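Local structure of CD8 alpha antigen (Sus scrofa, 5EDX) at residues Cys33-Gln38 with Phe48-Ser53; Val10-Gly15 with Met108-Pro113; Ser1-Ser6 with Cys22-Ser27. The protein forms a homodimer of immunoglobulin V-set domains and, as in other CD8 molecules, probably serves T cells as a co-receptor that binds MHC class I. All blocks are in the same frame, centred on the assembly; numbering follows the deposited sequence. Where two conformers were deposited one is given.

The three contacts sample both sheets of one immunoglobulin V-set domain. Contacts 1 and 2 belong to the same sheet, their centres about 19 Å apart, whereas contact 3 lies in the other sheet, about 14 Å from the centre of contact 1 and about 23 Å from that of contact 2. They meet in the core between the sheets. Cys33 SG of contact 1 lies 3.5 Å from Cys22 SG of contact 3, beside the disulfide of Cys22 with Cys94. Met108 ties contact 2 to both others: its CE is 3.6 Å from Trp35 CZ3, and its SD is 3.7 Å from Thr5 CB. Of the three, contact 1 is the one touched by the second subunit.

Contact 1 of 3, residues Cys33-Gln38 with Phe48-Ser53; sequences CSWLYQ and FLMYLS
Trp35 and Leu52 each hold CG anti to their own carbonyl carbon (chi1 -79° and -60°), and these torsions bring Leu52 CD1 to the indole edge, in the ring plane and 3.7 Å from Trp35 CD1. Met50 instead sets CG between backbone N and carbonyl carbon (chi1 67°), which lays it alongside Trp35 with CG 4.1 Å from Trp35 CD1; its sulfur makes an oblique Met-aromatic contact with the five-membered ring. Leu49 reaches Trp35 as well, CB to CB at 4.2 Å, because a classic beta bulge turns both Leu49 and Met50 to the tryptophan. The bulge is bonded on both flanks: Trp35 N donates to Met50 O at 2.9 Å, and Leu49 N donates to Trp35 O, also at 2.9 Å. Past it, the register of this antiparallel hairpin has shifted by one, and Leu36 pairs with Phe48, CD2 to CD1 at 4.1 Å. Ser34 OG lies at the edge of the Phe48 ring, 3.8 Å from CE1. The two faces differ in what they meet: Trp35, Met50 and Leu52 form apolar core with Phe77 and Leu79, whereas Leu36, Phe48 and Tyr51 meet Phe104 or Ser100 of the second subunit, which implies a part in the dimer interface.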
loop_
_atom_site.group_PDB
_atom_site.type_symbol
_atom_site.label_atom_id
_atom_site.label_comp_id
_atom_site.label_asym_id
_atom_site.label_seq_id
_atom_site.Cartn_x
_atom_site.Cartn_y
_atom_site.Cartn_z
ATOM N N CYS A 33 -8.386 3.310 10.146
ATOM C CA CYS A 33 -8.049 3.552 8.761
ATOM C C CYS A 33 -6.726 4.305 8.684
ATOM O O CYS A 33 -6.461 5.189 9.494
ATOM C CB CYS A 33 -9.160 4.370 8.108
ATOM S SG CYS A 33 -9.078 4.439 6.316
ATOM N N SER A 34 -5.888 3.936 7.723
ATOM C CA SER A 34 -4.634 4.641 7.507
ATOM C C SER A 34 -4.687 5.359 6.171
ATOM O O SER A 34 -5.099 4.780 5.173
ATOM C CB SER A 34 -3.463 3.662 7.510
ATOM O OG SER A 34 -3.304 3.075 8.786
ATOM N N TRP A 35 -4.279 6.619 6.159
ATOM C CA TRP A 35 -4.144 7.355 4.908
ATOM C C TRP A 35 -2.757 7.113 4.319
ATOM O O TRP A 35 -1.752 7.256 5.011
ATOM C CB TRP A 35 -4.360 8.851 5.138
ATOM C CG TRP A 35 -5.800 9.248 5.242
ATOM C CD1 TRP A 35 -6.491 9.545 6.384
ATOM C CD2 TRP A 35 -6.727 9.383 4.162
ATOM N NE1 TRP A 35 -7.797 9.862 6.076
ATOM C CE2 TRP A 35 -7.965 9.774 4.718
ATOM C CE3 TRP A 35 -6.633 9.218 2.775
ATOM C CZ2 TRP A 35 -9.092 10.001 3.935
ATOM C CZ3 TRP A 35 -7.749 9.446 2.000
ATOM C CH2 TRP A 35 -8.968 9.830 2.580
ATOM N N LEU A 36 -2.728 6.745 3.043
ATOM C CA LEU A 36 -1.494 6.499 2.307
ATOM C C LEU A 36 -1.439 7.418 1.096
ATOM O O LEU A 36 -2.457 7.930 0.640
ATOM C CB LEU A 36 -1.428 5.045 1.840
ATOM C CG LEU A 36 -1.599 3.979 2.924
ATOM C CD1 LEU A 36 -1.587 2.585 2.295
ATOM C CD2 LEU A 36 -0.507 4.110 3.984
ATOM N N TYR A 37 -0.237 7.616 0.580
ATOM C CA TYR A 37 -0.024 8.489 -0.566
ATOM C C TYR A 37 0.953 7.826 -1.524
ATOM O O TYR A 37 1.896 7.163 -1.093
ATOM C CB TYR A 37 0.531 9.827 -0.080
ATOM C CG TYR A 37 1.145 10.705 -1.151
ATOM C CD1 TYR A 37 0.351 11.450 -2.015
ATOM C CD2 TYR A 37 2.525 10.817 -1.264
ATOM C CE1 TYR A 37 0.933 12.279 -2.996
ATOM C CE2 TYR A 37 3.108 11.629 -2.224
ATOM C CZ TYR A 37 2.310 12.360 -3.084
ATOM O OH TYR A 37 2.908 13.166 -4.033
ATOM N N GLN A 38 0.720 7.976 -2.823
ATOM C CA GLN A 38 1.728 7.555 -3.791
ATOM C C GLN A 38 2.036 8.697 -4.744
ATOM O O GLN A 38 1.131 9.385 -5.208
ATOM C CB GLN A 38 1.296 6.311 -4.569
ATOM C CG GLN A 38 2.430 5.749 -5.431
ATOM C CD GLN A 38 2.015 4.557 -6.275
ATOM O OE1 GLN A 38 0.941 4.552 -6.870
ATOM N NE2 GLN A 38 2.882 3.549 -6.348
ATOM N N PHE A 48 3.231 6.318 4.186
ATOM C CA PHE A 48 2.274 6.349 5.287
ATOM C C PHE A 48 2.088 7.790 5.757
ATOM O O PHE A 48 3.063 8.486 6.033
ATOM C CB PHE A 48 2.779 5.465 6.440
ATOM C CG PHE A 48 1.960 5.569 7.709
ATOM C CD1 PHE A 48 0.777 4.857 7.853
ATOM C CD2 PHE A 48 2.396 6.354 8.767
ATOM C CE1 PHE A 48 0.031 4.945 9.028
ATOM C CE2 PHE A 48 1.652 6.447 9.943
ATOM C CZ PHE A 48 0.472 5.738 10.067
ATOM N N LEU A 49 0.841 8.243 5.843
ATOM C CA LEU A 49 0.566 9.589 6.349
ATOM C C LEU A 49 0.088 9.572 7.801
ATOM O O LEU A 49 0.657 10.260 8.649
ATOM C CB LEU A 49 -0.445 10.314 5.465
ATOM C CG LEU A 49 -0.074 10.464 3.993
ATOM C CD1 LEU A 49 -1.224 11.127 3.248
ATOM C CD2 LEU A 49 1.221 11.272 3.844
ATOM N N MET A 50 -0.951 8.792 8.089
ATOM C CA MET A 50 -1.458 8.700 9.459
ATOM C C MET A 50 -2.396 7.526 9.662
ATOM O O MET A 50 -2.967 6.992 8.710
ATOM C CB MET A 50 -2.188 9.985 9.843
ATOM C CG MET A 50 -3.464 10.203 9.056
ATOM S SD MET A 50 -4.134 11.868 9.256
ATOM C CE MET A 50 -2.916 12.858 8.382
ATOM N N TYR A 51 -2.546 7.142 10.923
ATOM C CA TYR A 51 -3.453 6.085 11.332
ATOM C C TYR A 51 -4.524 6.757 12.178
ATOM O O TYR A 51 -4.210 7.566 13.054
ATOM C CB TYR A 51 -2.678 5.043 12.138
ATOM C CG TYR A 51 -3.522 4.030 12.892
ATOM C CD1 TYR A 51 -3.810 2.787 12.341
ATOM C CD2 TYR A 51 -3.992 4.303 14.174
ATOM C CE1 TYR A 51 -4.559 1.853 13.033
ATOM C CE2 TYR A 51 -4.748 3.371 14.875
ATOM C CZ TYR A 51 -5.027 2.149 14.297
ATOM O OH TYR A 51 -5.773 1.214 14.986
ATOM N N LEU A 52 -5.788 6.453 11.889
ATOM C CA LEU A 52 -6.909 7.057 12.598
ATOM C C LEU A 52 -7.812 5.990 13.204
ATOM O O LEU A 52 -8.163 5.016 12.547
ATOM C CB LEU A 52 -7.731 7.931 11.651
ATOM C CG LEU A 52 -6.985 9.095 10.989
ATOM C CD1 LEU A 52 -7.812 9.668 9.850
ATOM C CD2 LEU A 52 -6.641 10.178 12.014
ATOM N N SER A 53 -8.182 6.182 14.463
ATOM C CA SER A 53 -9.131 5.292 15.128
ATOM C C SER A 53 -9.739 6.048 16.293
ATOM O O SER A 53 -9.253 7.113 16.662
ATOM C CB SER A 53 -8.437 4.031 15.642
ATOM O OG SER A 53 -7.635 4.310 16.782
#

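Contact 2 of 3, residues Val10-Gly15 with Met108-Pro113; sequences VQASLG and MSVFLP
Val10 and Val110 stand side by side and point the same way, their CG1 methyls 4.1 Å apart. Both valines place CG1 anti to the backbone N (chi1 177° and -169°), which sets these methyls level with each other, while Val110 CG2 leans toward Val10 CB. Ala12 CB comes to the same Val110 CG1, and Val18 of strand 18-24 packs on Val10 and Ala12 from the opposing sheet. Leu14 crosses Leu112 at an angle, CD2 to CD1 at 4.0 Å, and Gln11 crosses Pro113 with OE1 3.8 Å from the proline CB. Between the valine face and the Gln11-Phe111 face, strand 10-11 pairs in parallel with strand 108-111, the A' to G pairing of V-set domains: Val10 N donates to Ser109 O at 2.8 Å, Phe111 N to Val10 O at 3.1 Å, and Ala12 N to Phe111 O. Val10 O also accepts from a water, which in one conformer of Ser109 is bonded to its OG. Where strand pairing gives way to loop, Ala12 O is buried with no hydrogen-bonding partner; Leu112 CA makes a CA-H...O contact with it at 3.3 Å, and Leu112 CD1 presses closer still, 3.1 Å from Ala12 O.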
loop_
_atom_site.group_PDB
_atom_site.type_symbol
_atom_site.label_atom_id
_atom_site.label_comp_id
_atom_site.label_asym_id
_atom_site.label_seq_id
_atom_site.Cartn_x
_atom_site.Cartn_y
_atom_site.Cartn_z
ATOM N N VAL A 10 -9.712 14.887 -8.570
ATOM C CA VAL A 10 -9.760 16.225 -8.004
ATOM C C VAL A 10 -8.728 17.136 -8.661
ATOM O O VAL A 10 -7.576 16.742 -8.858
ATOM C CB VAL A 10 -9.502 16.183 -6.477
ATOM C CG1 VAL A 10 -9.484 17.584 -5.895
ATOM C CG2 VAL A 10 -10.550 15.310 -5.779
ATOM N N GLN A 11 -9.148 18.348 -9.016
ATOM C CA GLN A 11 -8.225 19.372 -9.489
ATOM C C GLN A 11 -8.108 20.464 -8.440
ATOM O O GLN A 11 -9.117 20.956 -7.932
ATOM C CB GLN A 11 -8.702 19.986 -10.803
ATOM C CG GLN A 11 -8.693 19.048 -11.993
ATOM C CD GLN A 11 -8.995 19.774 -13.291
ATOM O OE1 GLN A 11 -8.321 20.745 -13.645
ATOM N NE2 GLN A 11 -10.014 19.308 -14.008
ATOM N N ALA A 12 -6.879 20.843 -8.113
ATOM C CA ALA A 12 -6.647 21.864 -7.099
ATOM C C ALA A 12 -5.553 22.810 -7.551
ATOM O O ALA A 12 -4.574 22.385 -8.153
ATOM C CB ALA A 12 -6.260 21.217 -5.782
ATOM N N SER A 13 -5.711 24.095 -7.251
ATOM C CA SER A 13 -4.671 25.067 -7.570
ATOM C C SER A 13 -3.791 25.280 -6.347
ATOM O O SER A 13 -4.175 24.916 -5.230
ATOM C CB SER A 13 -5.284 26.386 -8.049
ATOM O OG SER A 13 -6.189 26.903 -7.092
ATOM N N LEU A 14 -2.609 25.852 -6.549
ATOM C CA LEU A 14 -1.693 26.081 -5.439
ATOM C C LEU A 14 -2.364 26.888 -4.331
ATOM O O LEU A 14 -3.039 27.887 -4.603
ATOM C CB LEU A 14 -0.424 26.796 -5.923
ATOM C CG LEU A 14 0.498 26.027 -6.868
ATOM C CD1 LEU A 14 1.640 26.933 -7.333
ATOM C CD2 LEU A 14 1.043 24.778 -6.201
ATOM N N GLY A 15 -2.191 26.440 -3.088
ATOM C CA GLY A 15 -2.702 27.159 -1.935
ATOM C C GLY A 15 -4.133 26.828 -1.551
ATOM O O GLY A 15 -4.620 27.277 -0.513
ATOM N N MET A 108 -7.738 8.383 -4.892
ATOM C CA MET A 108 -8.269 9.711 -5.151
ATOM C C MET A 108 -7.096 10.518 -5.695
ATOM O O MET A 108 -6.130 10.774 -4.979
ATOM C CB MET A 108 -8.825 10.326 -3.867
ATOM C CG MET A 108 -10.186 9.742 -3.452
ATOM S SD MET A 108 -10.564 9.818 -1.686
ATOM C CE MET A 108 -9.488 8.537 -1.062
ATOM N N SER A 109 -7.161 10.882 -6.969
ATOM C CA SER A 109 -6.073 11.629 -7.581
ATOM C C SER A 109 -6.290 13.117 -7.363
ATOM O O SER A 109 -7.406 13.622 -7.493
ATOM C CB SER A 109 -5.950 11.315 -9.076
ATOM O OG SER A 109 -7.073 11.794 -9.791
ATOM N N VAL A 110 -5.223 13.813 -7.001
ATOM C CA VAL A 110 -5.287 15.252 -6.828
ATOM C C VAL A 110 -4.142 15.873 -7.622
ATOM O O VAL A 110 -2.976 15.618 -7.334
ATOM C CB VAL A 110 -5.169 15.651 -5.349
ATOM C CG1 VAL A 110 -5.510 17.114 -5.181
ATOM C CG2 VAL A 110 -6.092 14.781 -4.488
ATOM N N PHE A 111 -4.484 16.664 -8.635
ATOM C CA PHE A 111 -3.478 17.257 -9.517
ATOM C C PHE A 111 -3.803 18.717 -9.827
ATOM O O PHE A 111 -4.963 19.125 -9.799
ATOM C CB PHE A 111 -3.373 16.466 -10.833
ATOM C CG PHE A 111 -2.623 15.167 -10.706
ATOM C CD1 PHE A 111 -1.251 15.127 -10.875
ATOM C CD2 PHE A 111 -3.289 13.989 -10.396
ATOM C CE1 PHE A 111 -0.549 13.942 -10.752
ATOM C CE2 PHE A 111 -2.595 12.799 -10.271
ATOM C CZ PHE A 111 -1.224 12.773 -10.449
ATOM N N LEU A 112 -2.759 19.496 -10.095
ATOM C CA LEU A 112 -2.893 20.855 -10.600
ATOM C C LEU A 112 -3.578 20.826 -11.966
ATOM O O LEU A 112 -3.489 19.833 -12.696
ATOM C CB LEU A 112 -1.501 21.472 -10.756
ATOM C CG LEU A 112 -0.879 22.525 -9.827
ATOM C CD1 LEU A 112 -1.508 22.596 -8.452
ATOM C CD2 LEU A 112 0.641 22.319 -9.730
ATOM N N PRO A 113 -4.274 21.913 -12.318
ATOM C CA PRO A 113 -4.791 22.034 -13.684
ATOM C C PRO A 113 -3.623 22.084 -14.661
ATOM O O PRO A 113 -2.587 22.660 -14.333
ATOM C CB PRO A 113 -5.521 23.382 -13.662
ATOM C CG PRO A 113 -5.853 23.615 -12.224
ATOM C CD PRO A 113 -4.700 23.033 -11.461
HETATM O O HOH W 1 -7.001 14.419 -10.620
#

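Contact 3 of 3, residues Ser1-Ser6 with Cys22-Ser27; sequences SLFRTS and CEVMHS
Phe3 and Val24 lie side by side and point the same way into the domain, with Phe3 CE2 3.6 Å from Val24 CG2. Phe3 holds CG anti to its carbonyl carbon (chi1 -68°), which carries the ring along Val24 and toward Cys22. Its CD2 comes to Cys22 CB at an oblique angle to the ring, and the cysteine sulfur makes an oblique sulfur-aromatic contact with the same ring. On the other face of the sheet, Arg4 crosses Met25 obliquely, its aliphatic CD 3.7 Å from Met25 SD. Methionine bends at chi2 and chi3 (-61° and -55°), which folds the thioether back over the arginine chain. The Arg4 head group does not form a salt bridge with Glu23. A water intervenes, accepting from Arg4 NE at 2.8 Å and donating to Glu23 OE2 at 2.7 Å, so the opposite charges are joined through solvent. Three backbone bonds fix these pairs in antiparallel register: Glu23 N to Arg4 O at 2.7 Å and almost straight, Arg4 N to Glu23 O at 3.0 Å, and Met25 N to Leu2 O. This is the edge of the four-stranded sheet of the V-set sandwich, with strand 3-5 outermost within the chain and strand 18-24 carrying Cys22 of the disulfide that joins the two sheets. Farther out, a second water bridges Leu2 O and Met25 O beside the start of strand 3-5 and the end of strand 18-24. Ser1 OG donates to Phe3 O at 2.9 Å, arriving above the carbonyl plane and linking the N-terminal serine to the first residue of strand 3-5. Leu2 CG covers one face of the Phe3 ring toward its rim, and Phe96 and Cys94 of strand 90-98 also pack on Phe3, while Phe77 backs both Cys22 and Val24. Glu23 OE1 lies close to the like-charged Asp75 OD1, which may raise the proton affinity of either carboxylate.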
loop_
_atom_site.group_PDB
_atom_site.type_symbol
_atom_site.label_atom_id
_atom_site.label_comp_id
_atom_site.label_asym_id
_atom_site.label_seq_id
_atom_site.Cartn_x
_atom_site.Cartn_y
_atom_site.Cartn_z
ATOM N N SER A 1 -18.673 -2.730 -1.913
ATOM C CA SER A 1 -17.284 -2.375 -1.659
ATOM C C SER A 1 -17.056 -2.066 -0.183
ATOM O O SER A 1 -17.957 -1.595 0.509
ATOM C CB SER A 1 -16.877 -1.165 -2.508
ATOM O OG SER A 1 -17.694 -0.041 -2.209
ATOM N N LEU A 2 -15.843 -2.327 0.291
ATOM C CA LEU A 2 -15.482 -2.044 1.673
ATOM C C LEU A 2 -15.425 -0.541 1.948
ATOM O O LEU A 2 -15.830 -0.078 3.022
ATOM C CB LEU A 2 -14.133 -2.683 1.992
ATOM C CG LEU A 2 -13.565 -2.396 3.383
ATOM C CD1 LEU A 2 -14.458 -2.984 4.464
ATOM C CD2 LEU A 2 -12.157 -2.930 3.503
ATOM N N PHE A 3 -14.911 0.211 0.977
ATOM C CA PHE A 3 -14.775 1.662 1.094
ATOM C C PHE A 3 -15.719 2.392 0.156
ATOM O O PHE A 3 -16.021 1.913 -0.939
ATOM C CB PHE A 3 -13.368 2.107 0.695
ATOM C CG PHE A 3 -12.286 1.675 1.630
ATOM C CD1 PHE A 3 -11.494 0.585 1.324
ATOM C CD2 PHE A 3 -12.026 2.389 2.786
ATOM C CE1 PHE A 3 -10.471 0.197 2.173
ATOM C CE2 PHE A 3 -11.006 2.009 3.634
ATOM C CZ PHE A 3 -10.233 0.909 3.329
ATOM N N ARG A 4 -16.155 3.571 0.579
ATOM C CA ARG A 4 -16.763 4.540 -0.325
ATOM C C ARG A 4 -16.005 5.856 -0.183
ATOM O O ARG A 4 -15.845 6.372 0.922
ATOM C CB ARG A 4 -18.245 4.740 0.007
ATOM C CG ARG A 4 -19.124 3.575 -0.430
ATOM C CD ARG A 4 -20.575 3.781 -0.028
ATOM N NE ARG A 4 -21.135 5.042 -0.504
ATOM C CZ ARG A 4 -21.538 5.265 -1.751
ATOM N NH1 ARG A 4 -22.049 6.445 -2.077
ATOM N NH2 ARG A 4 -21.428 4.318 -2.675
ATOM N N THR A 5 -15.534 6.402 -1.296
ATOM C CA THR A 5 -14.708 7.603 -1.218
ATOM C C THR A 5 -15.409 8.813 -1.817
ATOM O O THR A 5 -16.447 8.682 -2.470
ATOM C CB THR A 5 -13.358 7.399 -1.924
ATOM O OG1 THR A 5 -13.560 7.290 -3.338
ATOM C CG2 THR A 5 -12.677 6.137 -1.419
ATOM N N SER A 6 -14.845 9.994 -1.582
ATOM C CA SER A 6 -15.310 11.198 -2.257
ATOM C C SER A 6 -14.828 11.104 -3.702
ATOM O O SER A 6 -14.051 10.207 -4.031
ATOM C CB SER A 6 -14.765 12.439 -1.551
ATOM O OG SER A 6 -13.400 12.271 -1.232
ATOM N N CYS A 22 -12.855 8.930 2.981
ATOM C CA CYS A 22 -13.130 7.510 2.786
ATOM C C CYS A 22 -14.003 7.016 3.928
ATOM O O CYS A 22 -13.680 7.210 5.093
ATOM C CB CYS A 22 -11.849 6.668 2.634
ATOM S SG CYS A 22 -10.788 6.471 4.092
ATOM N N GLU A 23 -15.129 6.410 3.573
ATOM C CA GLU A 23 -16.025 5.815 4.553
ATOM C C GLU A 23 -15.764 4.322 4.574
ATOM O O GLU A 23 -15.738 3.675 3.531
ATOM C CB GLU A 23 -17.496 6.095 4.204
ATOM C CG GLU A 23 -18.486 5.506 5.219
ATOM C CD GLU A 23 -19.952 5.739 4.857
ATOM O OE1 GLU A 23 -20.824 5.395 5.682
ATOM O OE2 GLU A 23 -20.241 6.250 3.758
ATOM N N VAL A 24 -15.534 3.778 5.763
ATOM C CA VAL A 24 -15.428 2.338 5.918
ATOM C C VAL A 24 -16.805 1.833 6.322
ATOM O O VAL A 24 -17.270 2.111 7.426
ATOM C CB VAL A 24 -14.399 1.957 6.990
ATOM C CG1 VAL A 24 -14.391 0.441 7.210
ATOM C CG2 VAL A 24 -13.018 2.459 6.594
ATOM N N MET A 25 -17.463 1.121 5.412
ATOM C CA MET A 25 -18.830 0.648 5.628
ATOM C C MET A 25 -18.848 -0.537 6.584
ATOM O O MET A 25 -17.835 -1.217 6.739
ATOM C CB MET A 25 -19.451 0.229 4.293
ATOM C CG MET A 25 -19.011 1.095 3.102
ATOM S SD MET A 25 -19.492 2.803 3.333
ATOM C CE MET A 25 -21.254 2.603 3.623
ATOM N N HIS A 26 -19.999 -0.781 7.210
ATOM C CA HIS A 26 -20.185 -1.961 8.055
ATOM C C HIS A 26 -19.139 -1.985 9.168
ATOM O O HIS A 26 -18.405 -2.960 9.338
ATOM C CB HIS A 26 -20.123 -3.233 7.206
ATOM C CG HIS A 26 -20.571 -4.465 7.930
ATOM N ND1 HIS A 26 -19.702 -5.477 8.286
ATOM C CD2 HIS A 26 -21.793 -4.851 8.361
ATOM C CE1 HIS A 26 -20.373 -6.430 8.908
ATOM N NE2 HIS A 26 -21.645 -6.075 8.971
ATOM N N SER A 27 -19.107 -0.903 9.939
ATOM C CA SER A 27 -18.022 -0.636 10.877
ATOM C C SER A 27 -18.373 -0.996 12.315
ATOM O O SER A 27 -19.511 -1.358 12.625
ATOM C CB SER A 27 -17.672 0.854 10.821
ATOM O OG SER A 27 -18.830 1.631 11.111
HETATM O O HOH W 2 -17.401 -2.086 4.296
HETATM O O HOH W 3 -21.973 6.513 1.750
#